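Local atomic coordinates of zinc-binding protein TroA (Treponema pallidum, PDB entry 1K0F), a protein that binds zinc with high affinity and specificity in the periplasm and hands it to the membrane permease of the TroABC transporter for import. Residues A[108-111]-A[112-115]; A[137-140]-A[141-145]; A[33-36]-A[37-40]; A[79-82]-A[83-86]. All blocks are in the same frame, centred on the assembly; numbering follows the deposited sequence.

Contact 1. Residues A[108-111]-A[112-115]; sequences KLWS and YSVK
Leu-109 meets Tyr-112 three residues further along the helix: the methyl CD1 lies 4.0 Å from ring atom CE2. The leucine puts CG opposite its own backbone N (chi1 177°), which sends the isobutyl group along the helix surface to the tyrosine, and Tyr-112 CD2 also rests near the carbonyl oxygen of Leu-109. A branched aliphatic side chain gives the tyrosine ring an apolar neighbour, while the ring's hydroxyl turns to a polar one, Gln-90.

Trp-110 comes next and meets two side chains of the following turn. Its six-membered ring lies under Ser-113, whose CB stands 3.6 Å from the ring centroid in a CH-pi contact, 24° from the ring normal and displaced toward the rim. Serine is small enough to sit this low over the indole, and its buried OG is satisfied by Ser-83, from the loop after strand 78-81. These are the i to i+3 and i to i+4 neighbours of an alpha-helix, here the early turns of helix 107-124. The i+4 partner of Trp-110 is Val-114, whose methyl CG2 lies 3.4 Å from CD1 of the pyrrole part; the two side chains cross at about a right angle. The same pair is tied by the backbone, Val-114 N donating to Trp-110 O at 2.9 Å, and Tyr-260 meets the indole from outside the helix.

Ser-111 takes part chiefly through its carbonyl. Lys-115 N reaches Ser-111 O at 2.8 Å, and Lys-115 CB packs against that oxygen before the lysine's bent chain leads away; the side chain also touches Tyr-136 of helix 129-156.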
ATOM      1  N   LYS A 108      11.724  -1.301  -4.255  1.00 31.94           N
ATOM      2  CA  LYS A 108      12.456  -1.642  -5.465  1.00 33.77           C
ATOM      3  C   LYS A 108      11.564  -2.222  -6.561  1.00 33.30           C
ATOM      4  O   LYS A 108      11.822  -2.044  -7.751  1.00 33.04           O
ATOM      5  CB  LYS A 108      13.562  -2.639  -5.117  1.00 37.27           C
ATOM      6  CG  LYS A 108      14.896  -2.369  -5.790  1.00 41.14           C
ATOM      7  CD  LYS A 108      15.412  -3.613  -6.515  1.00 45.00           C
ATOM      8  CE  LYS A 108      16.608  -4.235  -5.800  1.00 45.73           C
ATOM      9  NZ  LYS A 108      17.479  -4.991  -6.746  1.00 48.84           N
ATOM     10  N   LEU A 109      10.518  -2.930  -6.154  1.00 33.43           N
ATOM     11  CA  LEU A 109       9.591  -3.544  -7.098  1.00 32.41           C
ATOM     12  C   LEU A 109       8.432  -2.603  -7.398  1.00 32.06           C
ATOM     13  O   LEU A 109       7.596  -2.875  -8.260  1.00 33.03           O
ATOM     14  CB  LEU A 109       9.061  -4.857  -6.526  1.00 32.88           C
ATOM     15  CG  LEU A 109       8.010  -5.602  -7.349  1.00 33.91           C
ATOM     16  CD1 LEU A 109       8.700  -6.551  -8.320  1.00 35.09           C
ATOM     17  CD2 LEU A 109       7.076  -6.357  -6.413  1.00 33.81           C
ATOM     18  N   TRP A 110       8.389  -1.491  -6.678  1.00 30.58           N
ATOM     19  CA  TRP A 110       7.346  -0.506  -6.879  1.00 30.15           C
ATOM     20  C   TRP A 110       7.814   0.447  -7.963  1.00 31.08           C
ATOM     21  O   TRP A 110       7.013   1.165  -8.554  1.00 29.55           O
ATOM     22  CB  TRP A 110       7.093   0.265  -5.591  1.00 31.06           C
ATOM     23  CG  TRP A 110       6.066   1.344  -5.722  1.00 28.51           C
ATOM     24  CD1 TRP A 110       6.257   2.681  -5.543  1.00 27.50           C
ATOM     25  CD2 TRP A 110       4.677   1.165  -6.023  1.00 27.86           C
ATOM     26  NE1 TRP A 110       5.072   3.349  -5.713  1.00 27.58           N
ATOM     27  CE2 TRP A 110       4.085   2.450  -6.010  1.00 26.58           C
ATOM     28  CE3 TRP A 110       3.874   0.054  -6.304  1.00 28.97           C
ATOM     29  CZ2 TRP A 110       2.723   2.647  -6.266  1.00 27.82           C
ATOM     30  CZ3 TRP A 110       2.518   0.250  -6.561  1.00 28.56           C
ATOM     31  CH2 TRP A 110       1.956   1.542  -6.536  1.00 27.11           C
ATOM     32  N   SER A 111       9.121   0.454  -8.214  1.00 32.63           N
ATOM     33  CA  SER A 111       9.686   1.311  -9.249  1.00 35.15           C
ATOM     34  C   SER A 111       9.013   0.938 -10.565  1.00 37.10           C
ATOM     35  O   SER A 111       8.925   1.749 -11.487  1.00 36.64           O
ATOM     36  CB  SER A 111      11.194   1.093  -9.363  1.00 35.89           C
ATOM     37  OG  SER A 111      11.662   0.246  -8.337  1.00 37.21           O
ATOM     38  N   TYR A 112       8.551  -0.309 -10.643  1.00 40.06           N
ATOM     39  CA  TYR A 112       7.864  -0.806 -11.831  1.00 41.79           C
ATOM     40  C   TYR A 112       6.566  -0.006 -11.972  1.00 40.68           C
ATOM     41  O   TYR A 112       6.363   0.706 -12.956  1.00 41.50           O
ATOM     42  CB  TYR A 112       7.530  -2.306 -11.678  1.00 43.75           C
ATOM     43  CG  TYR A 112       8.662  -3.274 -11.984  1.00 46.25           C
ATOM     44  CD1 TYR A 112       8.788  -3.861 -13.251  1.00 46.53           C
ATOM     45  CD2 TYR A 112       9.578  -3.642 -10.994  1.00 47.08           C
ATOM     46  CE1 TYR A 112       9.797  -4.790 -13.516  1.00 46.35           C
ATOM     47  CE2 TYR A 112      10.592  -4.571 -11.252  1.00 47.63           C
ATOM     48  CZ  TYR A 112      10.693  -5.140 -12.517  1.00 46.54           C
ATOM     49  OH  TYR A 112      11.684  -6.060 -12.779  1.00 46.82           O
ATOM     50  N   SER A 113       5.696  -0.122 -10.974  1.00 38.46           N
ATOM     51  CA  SER A 113       4.417   0.578 -10.983  1.00 36.24           C
ATOM     52  C   SER A 113       4.579   2.088 -11.137  1.00 34.80           C
ATOM     53  O   SER A 113       3.731   2.750 -11.735  1.00 36.34           O
ATOM     54  CB  SER A 113       3.642   0.275  -9.703  1.00 35.35           C
ATOM     55  OG  SER A 113       3.485  -1.116  -9.540  1.00 34.71           O
ATOM     56  N   VAL A 114       5.658   2.637 -10.590  1.00 32.78           N
ATOM     57  CA  VAL A 114       5.890   4.068 -10.708  1.00 29.11           C
ATOM     58  C   VAL A 114       6.279   4.303 -12.158  1.00 28.38           C
ATOM     59  O   VAL A 114       5.876   5.298 -12.766  1.00 28.36           O
ATOM     60  CB  VAL A 114       7.026   4.536  -9.789  1.00 28.43           C
ATOM     61  CG1 VAL A 114       7.473   5.932 -10.195  1.00 28.74           C
ATOM     62  CG2 VAL A 114       6.565   4.523  -8.341  1.00 26.14           C
ATOM     63  N   LYS A 115       7.052   3.364 -12.708  1.00 27.28           N
ATOM     64  CA  LYS A 115       7.496   3.432 -14.103  1.00 26.93           C
ATOM     65  C   LYS A 115       6.255   3.490 -14.983  1.00 24.15           C
ATOM     66  O   LYS A 115       6.178   4.273 -15.930  1.00 22.79           O
ATOM     67  CB  LYS A 115       8.339   2.198 -14.467  1.00 28.47           C
ATOM     68  CG  LYS A 115       9.125   2.330 -15.775  1.00 31.65           C
ATOM     69  CD  LYS A 115       9.024   1.081 -16.643  1.00 34.19           C
ATOM     70  CE  LYS A 115      10.369   0.712 -17.236  1.00 33.91           C
ATOM     71  NZ  LYS A 115      10.743  -0.678 -16.842  1.00 40.26           N
TER

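Contact 2. Residues A[137-140]-A[141-145]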
ATOM      1  N   GLN A 137      12.767  10.410 -12.925  1.00 37.68           N
ATOM      2  CA  GLN A 137      14.043   9.928 -12.403  1.00 36.15           C
ATOM      3  C   GLN A 137      14.212  10.395 -10.975  1.00 33.98           C
ATOM      4  O   GLN A 137      14.513   9.605 -10.081  1.00 33.11           O
ATOM      5  CB  GLN A 137      15.200  10.452 -13.236  1.00 37.66           C
ATOM      6  CG  GLN A 137      15.132  10.058 -14.682  1.00 40.55           C
ATOM      7  CD  GLN A 137      15.998  10.940 -15.542  1.00 44.28           C
ATOM      8  OE1 GLN A 137      16.018  10.803 -16.764  1.00 47.55           O
ATOM      9  NE2 GLN A 137      16.728  11.857 -14.908  1.00 46.19           N
ATOM     10  N   ALA A 138      14.017  11.688 -10.766  1.00 33.35           N
ATOM     11  CA  ALA A 138      14.137  12.242  -9.437  1.00 32.81           C
ATOM     12  C   ALA A 138      13.306  11.347  -8.534  1.00 34.08           C
ATOM     13  O   ALA A 138      13.854  10.575  -7.748  1.00 34.83           O
ATOM     14  CB  ALA A 138      13.611  13.660  -9.413  1.00 31.36           C
ATOM     15  N   TYR A 139      11.986  11.423  -8.679  1.00 34.91           N
ATOM     16  CA  TYR A 139      11.072  10.624  -7.866  1.00 36.89           C
ATOM     17  C   TYR A 139      11.534   9.176  -7.641  1.00 36.54           C
ATOM     18  O   TYR A 139      11.250   8.574  -6.603  1.00 35.01           O
ATOM     19  CB  TYR A 139       9.671  10.646  -8.486  1.00 37.05           C
ATOM     20  CG  TYR A 139       8.622   9.930  -7.661  1.00 39.24           C
ATOM     21  CD1 TYR A 139       8.376  10.287  -6.331  1.00 39.67           C
ATOM     22  CD2 TYR A 139       7.854   8.911  -8.219  1.00 39.88           C
ATOM     23  CE1 TYR A 139       7.380   9.642  -5.588  1.00 40.58           C
ATOM     24  CE2 TYR A 139       6.865   8.267  -7.490  1.00 39.75           C
ATOM     25  CZ  TYR A 139       6.630   8.633  -6.183  1.00 40.18           C
ATOM     26  OH  TYR A 139       5.629   7.993  -5.495  1.00 41.55           O
ATOM     27  N   GLN A 140      12.246   8.612  -8.608  1.00 37.77           N
ATOM     28  CA  GLN A 140      12.727   7.247  -8.447  1.00 40.42           C
ATOM     29  C   GLN A 140      13.876   7.263  -7.455  1.00 40.50           C
ATOM     30  O   GLN A 140      13.976   6.394  -6.591  1.00 40.05           O
ATOM     31  CB  GLN A 140      13.196   6.672  -9.788  1.00 42.65           C
ATOM     32  CG  GLN A 140      12.429   5.425 -10.244  1.00 45.40           C
ATOM     33  CD  GLN A 140      12.073   4.491  -9.092  1.00 48.05           C
ATOM     34  OE1 GLN A 140      10.907   4.374  -8.705  1.00 48.99           O
ATOM     35  NE2 GLN A 140      13.080   3.823  -8.536  1.00 49.66           N
ATOM     36  N   GLN A 141      14.739   8.263  -7.586  1.00 40.40           N
ATOM     37  CA  GLN A 141      15.873   8.407  -6.691  1.00 42.21           C
ATOM     38  C   GLN A 141      15.371   8.457  -5.261  1.00 42.60           C
ATOM     39  O   GLN A 141      16.039   7.993  -4.343  1.00 43.91           O
ATOM     40  CB  GLN A 141      16.621   9.690  -7.013  1.00 42.96           C
ATOM     41  CG  GLN A 141      16.889   9.854  -8.482  1.00 44.77           C
ATOM     42  CD  GLN A 141      18.361   9.931  -8.765  1.00 45.85           C
ATOM     43  OE1 GLN A 141      19.183   9.683  -7.884  1.00 48.83           O
ATOM     44  NE2 GLN A 141      18.709  10.281  -9.992  1.00 44.46           N
ATOM     45  N   GLN A 142      14.193   9.045  -5.079  1.00 43.22           N
ATOM     46  CA  GLN A 142      13.583   9.141  -3.760  1.00 43.23           C
ATOM     47  C   GLN A 142      13.205   7.727  -3.351  1.00 42.39           C
ATOM     48  O   GLN A 142      13.406   7.323  -2.204  1.00 42.97           O
ATOM     49  CB  GLN A 142      12.332  10.027  -3.809  1.00 46.07           C
ATOM     50  CG  GLN A 142      12.609  11.536  -3.754  1.00 47.88           C
ATOM     51  CD  GLN A 142      11.352  12.383  -3.950  1.00 49.24           C
ATOM     52  OE1 GLN A 142      10.472  12.423  -3.084  1.00 50.05           O
ATOM     53  NE2 GLN A 142      11.265  13.058  -5.092  1.00 48.60           N
ATOM     54  N   LEU A 143      12.658   6.973  -4.299  1.00 40.82           N
ATOM     55  CA  LEU A 143      12.266   5.590  -4.045  1.00 39.64           C
ATOM     56  C   LEU A 143      13.489   4.818  -3.581  1.00 38.53           C
ATOM     57  O   LEU A 143      13.470   4.155  -2.542  1.00 37.36           O
ATOM     58  CB  LEU A 143      11.712   4.952  -5.326  1.00 38.52           C
ATOM     59  CG  LEU A 143      10.258   5.237  -5.720  1.00 37.21           C
ATOM     60  CD1 LEU A 143       9.506   3.923  -5.848  1.00 36.45           C
ATOM     61  CD2 LEU A 143       9.598   6.145  -4.689  1.00 36.79           C
ATOM     62  N   ASP A 144      14.553   4.908  -4.370  1.00 38.42           N
ATOM     63  CA  ASP A 144      15.804   4.232  -4.067  1.00 38.13           C
ATOM     64  C   ASP A 144      16.263   4.517  -2.636  1.00 37.68           C
ATOM     65  O   ASP A 144      16.488   3.596  -1.849  1.00 36.90           O
ATOM     66  CB  ASP A 144      16.871   4.665  -5.079  1.00 38.67           C
ATOM     67  CG  ASP A 144      16.632   4.072  -6.459  1.00 39.96           C
ATOM     68  OD1 ASP A 144      17.357   4.426  -7.417  1.00 41.51           O
ATOM     69  OD2 ASP A 144      15.708   3.244  -6.583  1.00 40.94           O
ATOM     70  N   LYS A 145      16.408   5.788  -2.291  1.00 36.80           N
ATOM     71  CA  LYS A 145      16.819   6.123  -0.938  1.00 37.96           C
ATOM     72  C   LYS A 145      15.833   5.464   0.022  1.00 38.35           C
ATOM     73  O   LYS A 145      16.228   4.922   1.051  1.00 37.56           O
ATOM     74  CB  LYS A 145      16.808   7.638  -0.729  1.00 38.41           C
ATOM     75  CG  LYS A 145      18.173   8.300  -0.829  1.00 40.69           C
ATOM     76  CD  LYS A 145      18.039   9.820  -0.973  1.00 43.41           C
ATOM     77  CE  LYS A 145      18.388  10.302  -2.383  1.00 43.47           C
ATOM     78  NZ  LYS A 145      18.321   9.201  -3.401  1.00 45.53           N
TER
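Asp-144 N donates to Gln-140 O at 2.7 Å, the i to i+4 bond of an alpha-helix. The neighbouring turns repeat it: Gln-142 N is satisfied by Ala-138 O and Leu-143 N by Tyr-139 O, each at 3.1 Å. Gln-141 O accepts twice. Lys-145 N bonds to it as the helix requires, and the ammonium group of the same lysine folds back so that NZ donates at 2.7 Å from the other face of the carbonyl plane. A lysine is long and flexible enough to curl its chain in this way on an exposed helix surface.

The side-chain amide of Gln-140 has looser company. Its NE2 lies 3.3 Å from Asp-144 OD2, but the donor geometry is too poor for a hydrogen bond; the amide and carboxylate planes are turned steeply against each other. The chain is bent at chi2 (-38°), which brings OE1 over Leu-143, 3.2 Å from CG.

Tyr-139 turns its ring inward, CG opposite the backbone N (chi1 -176°). Leu-143 CD2 sits over one face, toward the rim, 4.2 Å from CZ, while Gln-142 NE2 approaches the ring edge with its amide nearly perpendicular to the ring. Tyrosine suits a buried position that ends beside a polar group, for its OH is hydrogen-bonded to Asp-14.

Gln-137, Gln-141 and Asp-144 belong to the exposed side of the long helix 129-156, whereas Tyr-139 and Leu-143 face the protein, packed against helices 107-124 and 260-273, with Tyr-139 also reaching helix 10-20.

Contact 3. Residues A[33-36]-A[37-40]; sequences GVDP and HLYT
Tyr-39 N reaches back to Pro-36 O at 3.2 Å, a weak bond that closes a beta turn with His-37 and Leu-38 at its corners. Proline fits the first position: it has no N-H to give, and the turn asks only for its carbonyl. Just before it, Asp-35 OD1 lies 2.7 Å from His-37 N in the manner of an Asx turn, although this bond is bent and weak and the place of OD1 is uncertain.

The other carboxylate oxygen, Asp-35 OD2, stands in the plane of the His-37 imidazole at its edge, 3.5 Å from CD2, with the carboxylate turned 77° from the ring. OD2 is itself hydrogen-bonded to Thr-190, an arrangement consistent with Asp-35 steadying the zinc ligand His-37. Across the turn, Val-34 CG1 touches Tyr-39 CD1 at 3.3 Å; with CG1 anti to the backbone N (chi1 166°), the methyl meets the ring.

His-37 faces the other zinc ligands, His-102, His-168 and Asp-248, round a site without metal in this closed apo form. The turn occupies the loop from edge strand 25-28 of the parallel sheet to helix 43-51, and Pro-36 packs on Ile-9, beyond strand 4-7.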
ATOM      1  N   GLY A  33      -7.226   6.533   5.285  1.00 21.29           N
ATOM      2  CA  GLY A  33      -8.210   5.667   5.905  1.00 23.10           C
ATOM      3  C   GLY A  33      -9.129   4.945   4.934  1.00 25.02           C
ATOM      4  O   GLY A  33     -10.178   4.445   5.340  1.00 25.93           O
ATOM      5  N   VAL A  34      -8.738   4.879   3.662  1.00 25.68           N
ATOM      6  CA  VAL A  34      -9.542   4.210   2.633  1.00 27.51           C
ATOM      7  C   VAL A  34      -9.030   2.827   2.164  1.00 29.34           C
ATOM      8  O   VAL A  34      -7.935   2.697   1.607  1.00 29.40           O
ATOM      9  CB  VAL A  34      -9.702   5.117   1.392  1.00 26.14           C
ATOM     10  CG1 VAL A  34     -10.230   4.313   0.207  1.00 23.56           C
ATOM     11  CG2 VAL A  34     -10.644   6.257   1.714  1.00 27.45           C
ATOM     12  N   ASP A  35      -9.856   1.802   2.374  1.00 29.25           N
ATOM     13  CA  ASP A  35      -9.515   0.449   1.974  1.00 30.22           C
ATOM     14  C   ASP A  35      -9.939   0.214   0.544  1.00 32.00           C
ATOM     15  O   ASP A  35     -11.126   0.105   0.250  1.00 33.74           O
ATOM     16  CB  ASP A  35     -10.212  -0.575   2.865  1.00 29.60           C
ATOM     17  CG  ASP A  35      -9.826  -2.001   2.520  1.00 28.14           C
ATOM     18  OD1 ASP A  35      -9.389  -2.244   1.377  1.00 24.71           O
ATOM     19  OD2 ASP A  35      -9.959  -2.876   3.397  1.00 28.79           O
ATOM     20  N   PRO A  36      -8.967   0.107  -0.365  1.00 34.14           N
ATOM     21  CA  PRO A  36      -9.229  -0.119  -1.787  1.00 37.54           C
ATOM     22  C   PRO A  36      -9.992  -1.411  -2.072  1.00 40.25           C
ATOM     23  O   PRO A  36     -10.797  -1.467  -3.010  1.00 40.15           O
ATOM     24  CB  PRO A  36      -7.838  -0.120  -2.417  1.00 36.19           C
ATOM     25  CG  PRO A  36      -6.945   0.497  -1.401  1.00 34.56           C
ATOM     26  CD  PRO A  36      -7.529   0.188  -0.077  1.00 33.79           C
ATOM     27  N   HIS A  37      -9.729  -2.439  -1.265  1.00 43.17           N
ATOM     28  CA  HIS A  37     -10.383  -3.740  -1.415  1.00 45.51           C
ATOM     29  C   HIS A  37     -11.894  -3.563  -1.490  1.00 45.90           C
ATOM     30  O   HIS A  37     -12.527  -3.840  -2.507  1.00 45.42           O
ATOM     31  CB  HIS A  37     -10.067  -4.649  -0.224  1.00 49.29           C
ATOM     32  CG  HIS A  37      -8.603  -4.801   0.062  1.00 54.23           C
ATOM     33  ND1 HIS A  37      -7.706  -5.263  -0.876  1.00 55.75           N
ATOM     34  CD2 HIS A  37      -7.883  -4.572   1.188  1.00 56.12           C
ATOM     35  CE1 HIS A  37      -6.497  -5.312  -0.344  1.00 56.46           C
ATOM     36  NE2 HIS A  37      -6.577  -4.897   0.908  1.00 56.23           N
ATOM     37  N   LEU A  38     -12.460  -3.085  -0.396  1.00 46.22           N
ATOM     38  CA  LEU A  38     -13.893  -2.896  -0.301  1.00 47.14           C
ATOM     39  C   LEU A  38     -14.338  -1.497  -0.694  1.00 47.55           C
ATOM     40  O   LEU A  38     -15.304  -0.969  -0.143  1.00 46.81           O
ATOM     41  CB  LEU A  38     -14.326  -3.213   1.125  1.00 47.81           C
ATOM     42  CG  LEU A  38     -13.500  -4.358   1.723  1.00 47.28           C
ATOM     43  CD1 LEU A  38     -13.122  -4.031   3.157  1.00 46.34           C
ATOM     44  CD2 LEU A  38     -14.296  -5.654   1.646  1.00 45.79           C
ATOM     45  N   TYR A  39     -13.641  -0.902  -1.656  1.00 48.72           N
ATOM     46  CA  TYR A  39     -13.981   0.443  -2.113  1.00 49.76           C
ATOM     47  C   TYR A  39     -14.795   0.401  -3.416  1.00 51.09           C
ATOM     48  O   TYR A  39     -14.493  -0.383  -4.323  1.00 48.44           O
ATOM     49  CB  TYR A  39     -12.703   1.278  -2.312  1.00 48.75           C
ATOM     50  CG  TYR A  39     -12.965   2.746  -2.605  1.00 48.37           C
ATOM     51  CD1 TYR A  39     -12.975   3.690  -1.584  1.00 48.28           C
ATOM     52  CD2 TYR A  39     -13.241   3.180  -3.899  1.00 48.60           C
ATOM     53  CE1 TYR A  39     -13.264   5.030  -1.845  1.00 49.10           C
ATOM     54  CE2 TYR A  39     -13.532   4.515  -4.169  1.00 49.25           C
ATOM     55  CZ  TYR A  39     -13.546   5.434  -3.139  1.00 48.78           C
ATOM     56  OH  TYR A  39     -13.877   6.747  -3.406  1.00 48.87           O
ATOM     57  N   THR A  40     -15.827   1.247  -3.484  1.00 52.84           N
ATOM     58  CA  THR A  40     -16.702   1.363  -4.657  1.00 54.40           C
ATOM     59  C   THR A  40     -16.660   2.800  -5.164  1.00 55.94           C
ATOM     60  O   THR A  40     -16.622   3.739  -4.369  1.00 58.13           O
ATOM     61  CB  THR A  40     -18.180   1.072  -4.320  1.00 53.49           C
ATOM     62  OG1 THR A  40     -18.257   0.350  -3.088  1.00 52.97           O
ATOM     63  CG2 THR A  40     -18.839   0.282  -5.439  1.00 52.06           C
TER

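Contact 4. Residues A[79-82]-A[83-86]; sequences VVAV and SETI
Val-82 O is gripped by Thr-85 twice. The hydroxyl OG1 donates to it at 2.8 Å, almost in line with the carbonyl bond (C=O...O angle 173°), and the amide N adds a weak, less certain bond at 3.4 Å. Threonine suits the place because its OG1, lying between its own backbone N and carbonyl carbon (chi1 66°), folds back onto an oxygen three residues earlier. One residue before, Glu-84 N donates to Ala-81 O at 3.1 Å, and Ile-86 N bonds to Ser-83 O at 2.9 Å.

Three overlapping type I turns thus carry the chain off the C-terminal end of strand 78-81, one of the two edge strands of the four-stranded parallel sheet. The buried Ser-83 OG is hydrogen-bonded to Asn-58, from the loop after the adjacent strand 54-57, in addition to its bond to helix 107-124.

Apolar contacts are fewer. Ala-81 CB meets the methylene CG of Glu-84 at 3.5 Å, and a short methyl lets the glutamate stem lie close to the strand end; the carboxylate runs on to weak partners, Leu-60 N and Arg-91. Val-82 packs on Ala-116 and Val-117 of helix 107-124.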
ATOM      1  N   VAL A  79      -6.561   3.463 -19.518  1.00 40.17           N
ATOM      2  CA  VAL A  79      -6.791   2.747 -18.264  1.00 36.44           C
ATOM      3  C   VAL A  79      -5.614   1.823 -18.047  1.00 34.88           C
ATOM      4  O   VAL A  79      -5.370   0.913 -18.834  1.00 34.40           O
ATOM      5  CB  VAL A  79      -8.074   1.915 -18.307  1.00 35.73           C
ATOM      6  CG1 VAL A  79      -8.151   1.029 -17.075  1.00 35.01           C
ATOM      7  CG2 VAL A  79      -9.280   2.835 -18.374  1.00 35.20           C
ATOM      8  N   VAL A  80      -4.889   2.055 -16.963  1.00 34.90           N
ATOM      9  CA  VAL A  80      -3.709   1.266 -16.673  1.00 33.67           C
ATOM     10  C   VAL A  80      -3.576   0.782 -15.230  1.00 31.75           C
ATOM     11  O   VAL A  80      -3.670   1.562 -14.288  1.00 28.60           O
ATOM     12  CB  VAL A  80      -2.439   2.073 -17.052  1.00 33.85           C
ATOM     13  CG1 VAL A  80      -1.204   1.464 -16.398  1.00 35.79           C
ATOM     14  CG2 VAL A  80      -2.287   2.107 -18.569  1.00 33.52           C
ATOM     15  N   ALA A  81      -3.378  -0.524 -15.084  1.00 31.64           N
ATOM     16  CA  ALA A  81      -3.166  -1.141 -13.785  1.00 30.94           C
ATOM     17  C   ALA A  81      -1.648  -1.154 -13.724  1.00 31.09           C
ATOM     18  O   ALA A  81      -1.003  -2.099 -14.171  1.00 30.24           O
ATOM     19  CB  ALA A  81      -3.716  -2.556 -13.766  1.00 30.57           C
ATOM     20  N   VAL A  82      -1.095  -0.071 -13.200  1.00 32.81           N
ATOM     21  CA  VAL A  82       0.347   0.125 -13.101  1.00 33.83           C
ATOM     22  C   VAL A  82       1.186  -1.043 -12.627  1.00 33.65           C
ATOM     23  O   VAL A  82       2.193  -1.381 -13.254  1.00 35.14           O
ATOM     24  CB  VAL A  82       0.675   1.323 -12.197  1.00 33.99           C
ATOM     25  CG1 VAL A  82       0.032   2.582 -12.758  1.00 35.53           C
ATOM     26  CG2 VAL A  82       0.186   1.056 -10.784  1.00 35.84           C
ATOM     27  N   SER A  83       0.783  -1.668 -11.530  1.00 32.91           N
ATOM     28  CA  SER A  83       1.558  -2.768 -10.978  1.00 33.71           C
ATOM     29  C   SER A  83       1.541  -4.100 -11.735  1.00 32.81           C
ATOM     30  O   SER A  83       2.447  -4.916 -11.581  1.00 32.97           O
ATOM     31  CB  SER A  83       1.150  -2.965  -9.529  1.00 34.47           C
ATOM     32  OG  SER A  83       0.943  -1.695  -8.933  1.00 35.75           O
ATOM     33  N   GLU A  84       0.533  -4.328 -12.562  1.00 31.27           N
ATOM     34  CA  GLU A  84       0.497  -5.569 -13.307  1.00 30.10           C
ATOM     35  C   GLU A  84       1.606  -5.550 -14.347  1.00 29.64           C
ATOM     36  O   GLU A  84       1.618  -6.370 -15.261  1.00 30.58           O
ATOM     37  CB  GLU A  84      -0.851  -5.751 -13.991  1.00 31.26           C
ATOM     38  CG  GLU A  84      -2.019  -5.563 -13.059  1.00 32.60           C
ATOM     39  CD  GLU A  84      -2.840  -6.819 -12.905  1.00 33.59           C
ATOM     40  OE1 GLU A  84      -2.321  -7.813 -12.352  1.00 38.20           O
ATOM     41  OE2 GLU A  84      -4.009  -6.812 -13.335  1.00 34.34           O
ATOM     42  N   THR A  85       2.524  -4.596 -14.230  1.00 27.96           N
ATOM     43  CA  THR A  85       3.644  -4.534 -15.156  1.00 26.75           C
ATOM     44  C   THR A  85       4.822  -5.177 -14.442  1.00 25.29           C
ATOM     45  O   THR A  85       5.960  -5.082 -14.884  1.00 27.77           O
ATOM     46  CB  THR A  85       4.007  -3.081 -15.547  1.00 27.81           C
ATOM     47  OG1 THR A  85       4.503  -2.372 -14.402  1.00 26.84           O
ATOM     48  CG2 THR A  85       2.790  -2.371 -16.097  1.00 28.92           C
ATOM     49  N   ILE A  86       4.534  -5.821 -13.316  1.00 23.79           N
ATOM     50  CA  ILE A  86       5.560  -6.499 -12.536  1.00 21.20           C
ATOM     51  C   ILE A  86       5.692  -7.905 -13.086  1.00 22.61           C
ATOM     52  O   ILE A  86       4.732  -8.676 -13.056  1.00 21.88           O
ATOM     53  CB  ILE A  86       5.173  -6.540 -11.036  1.00 19.02           C
ATOM     54  CG1 ILE A  86       5.699  -5.280 -10.343  1.00 19.22           C
ATOM     55  CG2 ILE A  86       5.748  -7.763 -10.365  1.00 15.86           C
ATOM     56  CD1 ILE A  86       4.745  -4.641  -9.352  1.00 16.98           C
TER

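Contact 1 lies between contacts 2 and 4, its centre 10 Å from each. Toward contact 2, the successive helices 107-124 and 129-156 pack through Trp-110 CD1 on Leu-143 CD1 (3.5 Å) and Val-114 CG1 on Tyr-139 CD2 (3.6 Å). Toward contact 4, Ser-113 O lies 3.4 Å from Val-82 CB, so the start of helix 107-124 packs directly on the turn that leaves strand 78-81. Contact 3 touches none of the others; its centre is 22 Å from that of contact 1 and 18 Å from that of contact 4. It alone supplies a zinc ligand, yet the side chains of Trp-110 and Ser-83 come within about 8 and 9 Å of that of His-102, another ligand.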